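Long-range contacts in acetaldehyde dehydrogenase (Acetylating) (Geobacillus thermoglucosidasius, PDB 5J78), which probably interconverts acetaldehyde and acetyl-CoA with NAD+/NADH as redox partner, as an acetylating aldehyde dehydrogenase of a thermophilic ethanol-producing bacterium: residues A[63-68]-A[182-187]; A[172-177]-A[194-199]. All blocks are in the same frame, centred on the assembly; numbering follows the deposited sequence.

Contact 1: A[63-68]-A[182-187]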
loop_
_atom_site.group_PDB
_atom_site.type_symbol
_atom_site.label_atom_id
_atom_site.label_comp_id
_atom_site.label_asym_id
_atom_site.label_seq_id
_atom_site.Cartn_x
_atom_site.Cartn_y
_atom_site.Cartn_z
ATOM N N GLU A 63 0.846 43.648 3.427
ATOM C CA GLU A 63 1.810 44.714 3.227
ATOM C C GLU A 63 2.937 44.629 4.267
ATOM O O GLU A 63 4.106 44.747 3.921
ATOM C CB GLU A 63 1.123 46.076 3.304
ATOM C CG GLU A 63 2.093 47.242 3.304
ATOM C CD GLU A 63 1.385 48.568 3.385
ATOM O OE1 GLU A 63 0.576 48.756 4.322
ATOM O OE2 GLU A 63 1.625 49.406 2.499
ATOM N N SER A 64 2.563 44.411 5.527
ATOM C CA SER A 64 3.524 44.260 6.607
ATOM C C SER A 64 4.429 43.056 6.360
ATOM O O SER A 64 5.630 43.122 6.602
ATOM C CB SER A 64 2.800 44.117 7.947
ATOM O OG SER A 64 3.713 43.828 8.997
ATOM N N MET A 65 3.852 41.956 5.884
ATOM C CA MET A 65 4.640 40.770 5.540
ATOM C C MET A 65 5.644 41.119 4.441
ATOM O O MET A 65 6.830 40.799 4.540
ATOM C CB MET A 65 3.741 39.613 5.082
ATOM C CG MET A 65 2.895 38.991 6.169
ATOM S SD MET A 65 1.560 37.934 5.489
ATOM C CE MET A 65 2.529 36.666 4.682
ATOM N N ALA A 66 5.171 41.802 3.402
ATOM C CA ALA A 66 6.050 42.171 2.295
ATOM C C ALA A 66 7.202 43.052 2.776
ATOM O O ALA A 66 8.350 42.909 2.321
ATOM C CB ALA A 66 5.278 42.875 1.212
ATOM N N ASN A 67 6.893 43.964 3.696
ATOM C CA ASN A 67 7.891 44.907 4.184
ATOM C C ASN A 67 8.968 44.172 4.944
ATOM O O ASN A 67 10.152 44.455 4.791
ATOM C CB ASN A 67 7.263 45.977 5.083
ATOM C CG ASN A 67 6.514 47.034 4.299
ATOM O OD1 ASN A 67 6.814 47.284 3.130
ATOM N ND2 ASN A 67 5.536 47.674 4.944
ATOM N N ALA A 68 8.556 43.207 5.747
ATOM C CA ALA A 68 9.498 42.460 6.558
ATOM C C ALA A 68 10.410 41.602 5.687
ATOM O O ALA A 68 11.592 41.441 5.987
ATOM C CB ALA A 68 8.753 41.606 7.569
ATOM N N GLU A 182 5.581 36.802 12.216
ATOM C CA GLU A 182 5.779 37.942 13.116
ATOM C C GLU A 182 5.338 39.238 12.454
ATOM O O GLU A 182 4.699 40.070 13.087
ATOM C CB GLU A 182 7.245 38.028 13.558
ATOM C CG GLU A 182 7.562 36.950 14.568
ATOM C CD GLU A 182 9.020 36.871 14.961
ATOM O OE1 GLU A 182 9.840 37.663 14.427
ATOM O OE2 GLU A 182 9.332 36.004 15.815
ATOM N N ALA A 183 5.680 39.409 11.179
ATOM C CA ALA A 183 5.200 40.555 10.404
ATOM C C ALA A 183 3.666 40.590 10.329
ATOM O O ALA A 183 3.048 41.647 10.413
ATOM C CB ALA A 183 5.795 40.517 9.006
ATOM N N ALA A 184 3.055 39.426 10.164
ATOM C CA ALA A 184 1.613 39.359 10.017
ATOM C C ALA A 184 0.954 39.683 11.360
ATOM O O ALA A 184 -0.011 40.450 11.432
ATOM C CB ALA A 184 1.190 37.982 9.515
ATOM N N GLU A 185 1.504 39.123 12.427
ATOM C CA GLU A 185 0.996 39.398 13.770
ATOM C C GLU A 185 1.044 40.885 14.129
ATOM O O GLU A 185 0.088 41.441 14.676
ATOM C CB GLU A 185 1.776 38.603 14.805
ATOM C CG GLU A 185 1.167 37.255 15.089
ATOM C CD GLU A 185 1.797 36.549 16.277
ATOM O OE1 GLU A 185 1.786 37.121 17.391
ATOM O OE2 GLU A 185 2.288 35.412 16.095
ATOM N N ARG A 186 2.163 41.521 13.820
ATOM C CA ARG A 186 2.334 42.950 14.057
ATOM C C ARG A 186 1.200 43.779 13.461
ATOM O O ARG A 186 0.807 44.798 14.023
ATOM C CB ARG A 186 3.662 43.425 13.464
ATOM C CG ARG A 186 4.730 43.805 14.474
ATOM C CD ARG A 186 5.972 44.365 13.774
ATOM N NE ARG A 186 6.843 43.291 13.295
ATOM C CZ ARG A 186 7.319 43.172 12.055
ATOM N NH1 ARG A 186 7.048 44.064 11.105
ATOM N NH2 ARG A 186 8.090 42.141 11.768
ATOM N N ALA A 187 0.688 43.357 12.310
ATOM C CA ALA A 187 -0.391 44.094 11.664
ATOM C C ALA A 187 -1.786 43.514 11.954
ATOM O O ALA A 187 -2.745 43.834 11.259
ATOM C CB ALA A 187 -0.150 44.139 10.178
HETATM O O HOH W 1 6.960 44.730 8.615
#
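The methyl of A183 is the bump at the centre of this helix pair: it drops between S64, M65 and A68, with its CB 3.5 Å from CB of A68, tighter than usual for two carbons, and 3.7 Å from CA of M65. Beside it the CB of A184 meets the start of the M65 chain, CG at 3.9 Å, before that chain bends at SD and runs on toward helix 143-156, where A151, L152 and V155 receive it. The axes of the segments 63-68 and 182-186 approach to 7.8 Å, at 139° between their directions, and the small side chains of S64, A68, A183 and A184 are consistent with this closeness. The parent helices 55-84 and 170-186 both belong to the aldehyde dehydrogenase fold, the second as the helix of a beta-alpha-beta unit. On the more open flank, with chi1 at 174°, OG of S64 swings away from the backbone N and across to donate to O of A183 at 2.7 Å, from above the carbonyl plane. With the hydroxyl replaced by the bare methyl of an alanine here, O of A183 would probably lose its donor from the facing helix. The CB of A187 abuts CB of S64 at 3.7 Å. The guanidinium of R186 folds back so that one face, near its rim, lies over CA of A183; at its edge NH1 gives a 2.6 Å bond to a water, which in turn donates to O of S64.

Contact 2: A[172-177]-A[194-199]; sequences CTAEAA and ISCITQ
C196 points its side chain at the helical turn carrying T173, A174 and A177, packing strand 194-196 against helix 170-186 within a beta-alpha-beta unit whose first strand is 160-165. In this right-handed crossover of a Rossmann-like domain the helix runs back over the sheet, so the axes of the helix segment 172-177 and strand 194-196 lie 166° apart in direction and 7.6 Å apart at their closest. Followed outward, C196 first sets CB against the methyl of A177, 3.7 Å away, with CA of A174 a little farther off. The next bond leaves CB with SG anti to the backbone N (chi1 -176°), which carries the sulfur along the helix surface toward the helix N-terminal end. There SG rests on the backbone of A174, 3.6 Å from its CA, and has the CB of A174 and the CG2 of T173 as further apolar neighbours. P165, at the end of the first strand, also touches this side chain. T173 divides its two branches: CG2 faces the sulfur, while OG1 bonds back to the carbonyl of A169, just ahead of the helix. S195 turns away from this helix, its side chain touching Y39 of helix 28-51. Toward the start of the strand, I194 lies beside A177, nearer the helix C-terminal end; its backbone N is bonded to OE1 of Q181, one turn farther along the helix, and its CG2 lies 3.8 Å from O of A177.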
loop_
_atom_site.group_PDB
_atom_site.type_symbol
_atom_site.label_atom_id
_atom_site.label_comp_id
_atom_site.label_asym_id
_atom_site.label_seq_id
_atom_site.Cartn_x
_atom_site.Cartn_y
_atom_site.Cartn_z
ATOM N N CYS A 172 16.821 27.783 7.320
ATOM C CA CYS A 172 16.517 29.032 6.628
ATOM C C CYS A 172 15.021 29.095 6.230
ATOM O O CYS A 172 14.411 30.168 6.269
ATOM C CB CYS A 172 17.420 29.212 5.412
ATOM S SG CYS A 172 17.189 28.021 4.115
ATOM N N THR A 173 14.432 27.951 5.880
ATOM C CA THR A 173 12.995 27.887 5.547
ATOM C C THR A 173 12.137 28.262 6.775
ATOM O O THR A 173 11.242 29.103 6.688
ATOM C CB THR A 173 12.592 26.466 5.011
ATOM O OG1 THR A 173 13.420 26.120 3.893
ATOM C CG2 THR A 173 11.125 26.434 4.541
ATOM N N ALA A 174 12.415 27.645 7.917
ATOM C CA ALA A 174 11.699 27.976 9.136
ATOM C C ALA A 174 11.905 29.439 9.550
ATOM O O ALA A 174 10.979 30.062 10.055
ATOM C CB ALA A 174 12.118 27.035 10.263
ATOM N N GLU A 175 13.093 30.003 9.337
ATOM C CA GLU A 175 13.331 31.402 9.720
ATOM C C GLU A 175 12.498 32.329 8.830
ATOM O O GLU A 175 11.919 33.306 9.313
ATOM C CB GLU A 175 14.836 31.758 9.643
ATOM C CG GLU A 175 15.207 33.244 9.943
ATOM C CD GLU A 175 14.743 33.767 11.308
ATOM O OE1 GLU A 175 14.383 32.972 12.202
ATOM O OE2 GLU A 175 14.745 35.004 11.495
ATOM N N ALA A 176 12.398 31.997 7.545
ATOM C CA ALA A 176 11.591 32.786 6.625
ATOM C C ALA A 176 10.114 32.755 7.030
ATOM O O ALA A 176 9.443 33.785 7.017
ATOM C CB ALA A 176 11.767 32.283 5.204
ATOM N N ALA A 177 9.612 31.582 7.401
ATOM C CA ALA A 177 8.243 31.475 7.910
ATOM C C ALA A 177 8.019 32.266 9.225
ATOM O O ALA A 177 6.986 32.918 9.394
ATOM C CB ALA A 177 7.880 29.999 8.115
ATOM N N ILE A 194 0.812 31.110 10.016
ATOM C CA ILE A 194 1.949 30.689 9.207
ATOM C C ILE A 194 2.893 29.912 10.111
ATOM O O ILE A 194 3.321 30.424 11.150
ATOM C CB ILE A 194 2.699 31.873 8.609
ATOM C CG1 ILE A 194 1.771 32.725 7.746
ATOM C CG2 ILE A 194 3.892 31.416 7.797
ATOM C CD1 ILE A 194 2.282 34.132 7.558
ATOM N N SER A 195 3.201 28.684 9.717
ATOM C CA SER A 195 4.026 27.787 10.527
ATOM C C SER A 195 4.944 26.996 9.619
ATOM O O SER A 195 4.753 26.977 8.397
ATOM C CB SER A 195 3.154 26.842 11.372
ATOM O OG SER A 195 2.214 26.132 10.568
ATOM N N CYS A 196 5.949 26.349 10.209
ATOM C CA CYS A 196 6.882 25.530 9.444
ATOM C C CYS A 196 7.394 24.355 10.271
ATOM O O CYS A 196 7.795 24.520 11.420
ATOM C CB CYS A 196 8.042 26.399 8.960
ATOM S SG CYS A 196 9.273 25.613 7.901
ATOM N N ILE A 197 7.342 23.167 9.680
ATOM C CA ILE A 197 7.926 21.957 10.261
ATOM C C ILE A 197 9.413 22.211 10.592
ATOM O O ILE A 197 10.175 22.641 9.730
ATOM C CB ILE A 197 7.802 20.744 9.283
ATOM C CG1 ILE A 197 6.334 20.329 9.112
ATOM C CG2 ILE A 197 8.588 19.547 9.780
ATOM C CD1 ILE A 197 6.104 19.438 7.911
ATOM N N THR A 198 9.817 21.920 11.822
ATOM C CA THR A 198 11.196 22.159 12.252
ATOM C C THR A 198 12.067 20.911 12.151
ATOM O O THR A 198 13.278 21.010 12.030
ATOM C CB THR A 198 11.248 22.668 13.694
ATOM O OG1 THR A 198 10.716 21.671 14.577
ATOM C CG2 THR A 198 10.437 23.952 13.825
ATOM N N GLN A 199 11.432 19.750 12.197
ATOM C CA GLN A 199 12.110 18.464 12.127
ATOM C C GLN A 199 11.602 17.703 10.894
ATOM O O GLN A 199 10.724 16.835 11.027
ATOM C CB GLN A 199 11.837 17.638 13.406
ATOM C CG GLN A 199 11.731 18.412 14.745
ATOM C CD GLN A 199 10.873 17.665 15.794
ATOM O OE1 GLN A 199 9.634 17.709 15.754
ATOM N NE2 GLN A 199 11.535 16.973 16.724
#

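Helix 170-186 serves both contacts, with its C-terminal end in contact 1 and an earlier part in contact 2; their centres are 16 Å apart. Contact 2 is buried, joins helix to sheet inside one beta-alpha-beta unit, and relies on apolar touches around a cysteine sulfur. Contact 1 sets the same helix against helix 55-84, far away in sequence, and is only partly buried: alanines and a methionine pack on its inner side, while a serine hydroxyl, an arginine and a water add polar links on the outer. The two meet directly where CE of M65 lies 3.8 Å from CD1 of I194, so the methionine tip bridges helix 55-84 to the strand.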